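Local coordinates for protein nucleoside hydrolase, putative (Trypanosoma brucei, PDB 3FZ0) that is a putative nucleoside hydrolase, an alpha/beta protein that binds a calcium ion at an aspartate-rich site, at residues G54-R68 with F96-A110. The protein carries 2 engineered substitutions. Residues are numbered along the deposited sequence; the frame is centred on the assembly and turned at random. Where two conformers were deposited one is given.
Sequences GKLLDLYDADIPFFR and FPPSQRVALQPKRHA. Engineered in segment 96-110: Gln100 (natural residue Lys).
Arg101 reaches over the C-terminal end of helix 46-60 and fills the hollow between the helix and the turn that leaves it. Its NE meets Asp58 OD1 at 2.9 Å in a nearly straight salt bridge (162°), in the guanidinium plane but on the anti side of the carboxylate. NH2 bonds weakly to Asp61 OD1, and NH1 meets Asp63 OD1 at 3.0 Å elsewhere round the group; a long chain ending in several N-H donors suits this place among three carboxylates. Asp61 closes the helix with positive phi in a Schellman motif. Where the helix presents Gly54, the absent side chain leaves a hollow for Ser99, whose CB lies 3.4 Å from Gly54 C; its OG also accepts from Arg101 N, capping the weakly bonded helical turn about 101-104. After helix 46-60 the chain enters strand 66-68, at the edge of the mixed sheet, parallel to strand 32-39. Over the Phe66 ring lies the Gln105 amide, the planes 9° apart, with CG in CH-pi contact 3.6 Å from the centroid. A bend at chi2 (-41°) lets OE1 accept from Phe66 N at 3.1 Å while NE2 donates to Arg101 O. Phe67 CE2 abuts Pro106 CB at 3.8 Å, and Ala110's small methyl packs against Phe67 CB while its backbone N bonds to Arg68 O.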
loop_
_atom_site.group_PDB
_atom_site.type_symbol
_atom_site.label_atom_id
_atom_site.label_comp_id
_atom_site.label_asym_id
_atom_site.label_seq_id
_atom_site.Cartn_x
_atom_site.Cartn_y
_atom_site.Cartn_z
ATOM N N GLY B 54 0.937 -25.002 30.465
ATOM C CA GLY B 54 0.548 -25.875 31.546
ATOM C C GLY B 54 1.490 -27.031 31.717
ATOM O O GLY B 54 1.841 -27.371 32.859
ATOM N N LYS B 55 1.910 -27.651 30.606
ATOM C CA LYS B 55 2.888 -28.765 30.662
ATOM C C LYS B 55 4.246 -28.267 31.124
ATOM O O LYS B 55 4.904 -28.944 31.920
ATOM C CB LYS B 55 3.010 -29.498 29.319
ATOM C CG LYS B 55 1.717 -30.205 28.883
ATOM C CD LYS B 55 1.735 -30.586 27.420
ATOM C CE LYS B 55 0.511 -31.395 27.080
ATOM N NZ LYS B 55 0.600 -32.030 25.759
ATOM N N LEU B 56 4.659 -27.080 30.652
ATOM C CA LEU B 56 5.923 -26.496 31.122
ATOM C C LEU B 56 5.909 -26.153 32.631
ATOM O O LEU B 56 6.870 -26.433 33.332
ATOM C CB LEU B 56 6.287 -25.266 30.293
ATOM C CG LEU B 56 7.524 -24.450 30.712
ATOM C CD1 LEU B 56 8.808 -25.281 30.610
ATOM C CD2 LEU B 56 7.609 -23.203 29.800
ATOM N N LEU B 57 4.812 -25.585 33.142
ATOM C CA LEU B 57 4.744 -25.277 34.570
ATOM C C LEU B 57 4.589 -26.519 35.479
ATOM O O LEU B 57 5.043 -26.496 36.635
ATOM C CB LEU B 57 3.662 -24.238 34.864
ATOM C CG LEU B 57 3.786 -22.909 34.109
ATOM C CD1 LEU B 57 2.614 -21.993 34.412
ATOM C CD2 LEU B 57 5.130 -22.199 34.337
ATOM N N ASP B 58 3.947 -27.583 34.983
ATOM C CA ASP B 58 3.976 -28.890 35.668
ATOM C C ASP B 58 5.404 -29.316 35.981
ATOM O O ASP B 58 5.712 -29.670 37.119
ATOM C CB ASP B 58 3.318 -29.984 34.812
ATOM C CG ASP B 58 1.806 -29.894 34.800
ATOM O OD1 ASP B 58 1.216 -29.247 35.715
ATOM O OD2 ASP B 58 1.203 -30.504 33.894
ATOM N N LEU B 59 6.268 -29.250 34.965
ATOM C CA LEU B 59 7.667 -29.605 35.104
ATOM C C LEU B 59 8.302 -28.924 36.328
ATOM O O LEU B 59 8.985 -29.559 37.103
ATOM C CB LEU B 59 8.409 -29.264 33.819
ATOM C CG LEU B 59 9.828 -29.819 33.650
ATOM C CD1 LEU B 59 9.800 -31.373 33.605
ATOM C CD2 LEU B 59 10.499 -29.254 32.412
ATOM N N TYR B 60 8.027 -27.638 36.509
ATOM C CA TYR B 60 8.604 -26.846 37.591
ATOM C C TYR B 60 7.801 -26.862 38.885
ATOM O O TYR B 60 8.256 -26.375 39.906
ATOM C CB TYR B 60 8.770 -25.402 37.123
ATOM C CG TYR B 60 9.933 -25.246 36.194
ATOM C CD1 TYR B 60 9.785 -25.437 34.808
ATOM C CD2 TYR B 60 11.199 -24.942 36.693
ATOM C CE1 TYR B 60 10.875 -25.306 33.954
ATOM C CE2 TYR B 60 12.278 -24.815 35.840
ATOM C CZ TYR B 60 12.110 -24.993 34.488
ATOM O OH TYR B 60 13.190 -24.855 33.662
ATOM N N ASP B 61 6.597 -27.411 38.819
ATOM C CA ASP B 61 5.617 -27.239 39.874
ATOM C C ASP B 61 5.327 -25.811 40.228
ATOM O O ASP B 61 5.098 -25.517 41.382
ATOM C CB ASP B 61 6.106 -27.908 41.128
ATOM C CG ASP B 61 5.260 -29.035 41.508
ATOM O OD1 ASP B 61 4.089 -28.794 41.920
ATOM O OD2 ASP B 61 5.784 -30.162 41.380
ATOM N N ALA B 62 5.365 -24.919 39.250
ATOM C CA ALA B 62 5.237 -23.487 39.524
ATOM C C ALA B 62 3.778 -23.065 39.522
ATOM O O ALA B 62 3.005 -23.486 38.647
ATOM C CB ALA B 62 6.019 -22.681 38.498
ATOM N N ASP B 63 3.405 -22.223 40.484
ATOM C CA ASP B 63 2.050 -21.677 40.519
ATOM C C ASP B 63 1.907 -20.314 39.829
ATOM O O ASP B 63 1.012 -19.542 40.145
ATOM C CB ASP B 63 1.494 -21.686 41.946
ATOM C CG ASP B 63 1.401 -23.114 42.521
ATOM O OD1 ASP B 63 1.036 -24.045 41.747
ATOM O OD2 ASP B 63 1.713 -23.326 43.730
ATOM N N ILE B 64 2.755 -20.037 38.851
ATOM C CA ILE B 64 2.632 -18.834 38.007
ATOM C C ILE B 64 1.295 -18.804 37.230
ATOM O O ILE B 64 0.982 -19.755 36.533
ATOM C CB ILE B 64 3.791 -18.788 36.995
ATOM C CG1 ILE B 64 5.136 -18.830 37.738
ATOM C CG2 ILE B 64 3.709 -17.571 36.109
ATOM C CD1 ILE B 64 6.325 -18.995 36.793
ATOM N N PRO B 65 0.522 -17.715 37.334
ATOM C CA PRO B 65 -0.731 -17.697 36.591
ATOM C C PRO B 65 -0.531 -17.415 35.102
ATOM O O PRO B 65 0.374 -16.642 34.734
ATOM C CB PRO B 65 -1.532 -16.571 37.271
ATOM C CG PRO B 65 -0.529 -15.696 37.893
ATOM C CD PRO B 65 0.742 -16.478 38.097
ATOM N N PHE B 66 -1.350 -18.052 34.255
ATOM C CA PHE B 66 -1.289 -17.831 32.807
ATOM C C PHE B 66 -2.669 -17.555 32.181
ATOM O O PHE B 66 -3.706 -18.006 32.698
ATOM C CB PHE B 66 -0.486 -18.910 32.060
ATOM C CG PHE B 66 -0.932 -20.336 32.339
ATOM C CD1 PHE B 66 -1.548 -21.080 31.348
ATOM C CD2 PHE B 66 -0.690 -20.938 33.577
ATOM C CE1 PHE B 66 -1.935 -22.375 31.583
ATOM C CE2 PHE B 66 -1.084 -22.241 33.822
ATOM C CZ PHE B 66 -1.704 -22.966 32.839
ATOM N N PHE B 67 -2.681 -16.780 31.089
ATOM C CA PHE B 67 -3.919 -16.186 30.606
ATOM C C PHE B 67 -4.094 -16.292 29.097
ATOM O O PHE B 67 -3.095 -16.151 28.347
ATOM C CB PHE B 67 -3.966 -14.731 31.047
ATOM C CG PHE B 67 -3.835 -14.555 32.541
ATOM C CD1 PHE B 67 -2.577 -14.496 33.149
ATOM C CD2 PHE B 67 -4.972 -14.452 33.337
ATOM C CE1 PHE B 67 -2.456 -14.358 34.524
ATOM C CE2 PHE B 67 -4.865 -14.297 34.734
ATOM C CZ PHE B 67 -3.601 -14.254 35.319
ATOM N N ARG B 68 -5.337 -16.568 28.660
ATOM C CA ARG B 68 -5.670 -16.652 27.228
ATOM C C ARG B 68 -5.746 -15.249 26.651
ATOM O O ARG B 68 -6.476 -14.394 27.182
ATOM C CB ARG B 68 -6.998 -17.400 26.995
ATOM C CG ARG B 68 -7.137 -18.713 27.798
ATOM C CD ARG B 68 -8.512 -19.415 27.679
ATOM N NE ARG B 68 -8.490 -20.740 28.325
ATOM C CZ ARG B 68 -8.160 -21.872 27.700
ATOM N NH1 ARG B 68 -7.842 -21.853 26.410
ATOM N NH2 ARG B 68 -8.148 -23.021 28.351
ATOM N N PHE B 96 3.730 -35.453 26.465
ATOM C CA PHE B 96 3.687 -34.926 27.839
ATOM C C PHE B 96 2.305 -35.159 28.481
ATOM O O PHE B 96 1.263 -35.036 27.808
ATOM C CB PHE B 96 3.997 -33.442 27.881
ATOM C CG PHE B 96 5.350 -33.085 27.360
ATOM C CD1 PHE B 96 5.490 -32.127 26.352
ATOM C CD2 PHE B 96 6.492 -33.688 27.883
ATOM C CE1 PHE B 96 6.750 -31.779 25.862
ATOM C CE2 PHE B 96 7.755 -33.348 27.411
ATOM C CZ PHE B 96 7.893 -32.390 26.392
ATOM N N PRO B 97 2.275 -35.480 29.787
ATOM C CA PRO B 97 0.939 -35.611 30.405
ATOM C C PRO B 97 0.229 -34.273 30.398
ATOM O O PRO B 97 0.864 -33.252 30.707
ATOM C CB PRO B 97 1.240 -36.031 31.845
ATOM C CG PRO B 97 2.652 -36.574 31.800
ATOM C CD PRO B 97 3.359 -35.729 30.752
ATOM N N PRO B 98 -1.069 -34.269 30.030
ATOM C CA PRO B 98 -1.872 -33.050 30.028
ATOM C C PRO B 98 -1.876 -32.441 31.420
ATOM O O PRO B 98 -1.817 -33.166 32.395
ATOM C CB PRO B 98 -3.281 -33.562 29.666
ATOM C CG PRO B 98 -3.025 -34.806 28.883
ATOM C CD PRO B 98 -1.869 -35.435 29.608
ATOM N N SER B 99 -1.945 -31.122 31.486
ATOM C CA SER B 99 -1.829 -30.372 32.723
ATOM C C SER B 99 -3.201 -30.056 33.325
ATOM O O SER B 99 -4.134 -29.633 32.612
ATOM C CB SER B 99 -1.099 -29.058 32.433
ATOM O OG SER B 99 -0.974 -28.262 33.589
ATOM N N GLN B 100 -3.304 -30.208 34.642
ATOM C CA GLN B 100 -4.515 -29.837 35.380
ATOM C C GLN B 100 -4.519 -28.338 35.718
ATOM O O GLN B 100 -5.515 -27.795 36.188
ATOM C CB GLN B 100 -4.632 -30.685 36.645
ATOM C CG GLN B 100 -4.561 -32.194 36.377
ATOM C CD GLN B 100 -5.898 -32.743 35.898
ATOM O OE1 GLN B 100 -6.829 -32.940 36.691
ATOM N NE2 GLN B 100 -6.009 -32.981 34.598
ATOM N N ARG B 101 -3.407 -27.664 35.443
ATOM C CA ARG B 101 -3.280 -26.252 35.731
ATOM C C ARG B 101 -4.181 -25.378 34.836
ATOM O O ARG B 101 -4.671 -24.323 35.279
ATOM C CB ARG B 101 -1.816 -25.828 35.632
ATOM C CG ARG B 101 -1.010 -26.180 36.856
ATOM C CD ARG B 101 0.452 -25.852 36.735
ATOM N NE ARG B 101 1.196 -26.905 37.396
ATOM C CZ ARG B 101 1.634 -26.867 38.648
ATOM N NH1 ARG B 101 1.457 -25.793 39.388
ATOM N NH2 ARG B 101 2.265 -27.905 39.150
ATOM N N VAL B 102 -4.416 -25.825 33.601
ATOM C CA VAL B 102 -5.145 -25.025 32.607
ATOM C C VAL B 102 -6.523 -24.592 33.109
ATOM O O VAL B 102 -6.814 -23.394 33.113
ATOM C CB VAL B 102 -5.259 -25.727 31.217
ATOM C CG1 VAL B 102 -6.120 -24.917 30.275
ATOM C CG2 VAL B 102 -3.902 -25.948 30.607
ATOM N N ALA B 103 -7.345 -25.553 33.543
ATOM C CA ALA B 103 -8.728 -25.281 34.017
ATOM C C ALA B 103 -8.808 -24.373 35.237
ATOM O O ALA B 103 -9.817 -23.708 35.438
ATOM C CB ALA B 103 -9.497 -26.592 34.303
ATOM N N LEU B 104 -7.751 -24.366 36.046
ATOM C CA LEU B 104 -7.698 -23.545 37.253
ATOM C C LEU B 104 -7.473 -22.074 36.962
ATOM O O LEU B 104 -7.694 -21.265 37.839
ATOM C CB LEU B 104 -6.558 -23.984 38.175
ATOM C CG LEU B 104 -6.457 -25.368 38.797
ATOM C CD1 LEU B 104 -5.135 -25.492 39.643
ATOM C CD2 LEU B 104 -7.695 -25.656 39.615
ATOM N N GLN B 105 -6.976 -21.738 35.778
ATOM C CA GLN B 105 -6.544 -20.371 35.504
ATOM C C GLN B 105 -7.754 -19.461 35.414
ATOM O O GLN B 105 -8.809 -19.916 35.009
ATOM C CB GLN B 105 -5.715 -20.308 34.223
ATOM C CG GLN B 105 -4.420 -21.062 34.279
ATOM C CD GLN B 105 -3.673 -20.917 35.615
ATOM O OE1 GLN B 105 -3.157 -19.858 35.948
ATOM N NE2 GLN B 105 -3.592 -22.009 36.358
ATOM N N PRO B 106 -7.615 -18.187 35.829
ATOM C CA PRO B 106 -8.669 -17.141 35.687
ATOM C C PRO B 106 -9.101 -16.872 34.242
ATOM O O PRO B 106 -8.309 -17.063 33.328
ATOM C CB PRO B 106 -8.004 -15.895 36.278
ATOM C CG PRO B 106 -6.926 -16.449 37.236
ATOM C CD PRO B 106 -6.402 -17.665 36.501
ATOM N N LYS B 107 -10.336 -16.419 34.049
ATOM C CA LYS B 107 -10.888 -16.173 32.700
ATOM C C LYS B 107 -10.404 -14.908 31.999
ATOM O O LYS B 107 -10.416 -14.827 30.751
ATOM C CB LYS B 107 -12.416 -16.206 32.714
ATOM C CG LYS B 107 -13.002 -17.542 33.211
ATOM C CD LYS B 107 -12.603 -18.767 32.348
ATOM C CE LYS B 107 -13.059 -20.081 33.014
ATOM N NZ LYS B 107 -12.142 -21.216 32.685
ATOM N N ARG B 108 -9.989 -13.931 32.789
ATOM C CA ARG B 108 -9.411 -12.688 32.277
ATOM C C ARG B 108 -8.637 -12.810 30.928
ATOM O O ARG B 108 -7.706 -13.598 30.821
ATOM C CB ARG B 108 -8.493 -12.113 33.372
ATOM C CG ARG B 108 -8.459 -10.604 33.406
ATOM C CD ARG B 108 -7.614 -10.070 34.540
ATOM N NE ARG B 108 -8.319 -10.225 35.803
ATOM C CZ ARG B 108 -7.953 -11.084 36.751
ATOM N NH1 ARG B 108 -6.850 -11.847 36.625
ATOM N NH2 ARG B 108 -8.681 -11.150 37.843
ATOM N N HIS B 109 -9.043 -12.039 29.914
ATOM C CA HIS B 109 -8.223 -11.825 28.712
ATOM C C HIS B 109 -6.810 -11.393 29.138
ATOM O O HIS B 109 -6.643 -10.630 30.106
ATOM C CB HIS B 109 -8.852 -10.756 27.792
ATOM C CG HIS B 109 -8.292 -10.729 26.388
ATOM N ND1 HIS B 109 -7.014 -10.289 26.099
ATOM C CD2 HIS B 109 -8.848 -11.068 25.196
ATOM C CE1 HIS B 109 -6.797 -10.378 24.798
ATOM N NE2 HIS B 109 -7.892 -10.849 24.227
ATOM N N ALA B 110 -5.809 -11.888 28.412
ATOM C CA ALA B 110 -4.401 -11.532 28.633
ATOM C C ALA B 110 -4.122 -10.030 28.660
ATOM O O ALA B 110 -3.330 -9.564 29.483
ATOM C CB ALA B 110 -3.509 -12.206 27.594
HETATM O O HOH W 1 2.767 -33.606 24.828
HETATM O O HOH W 2 2.305 -32.279 32.362
#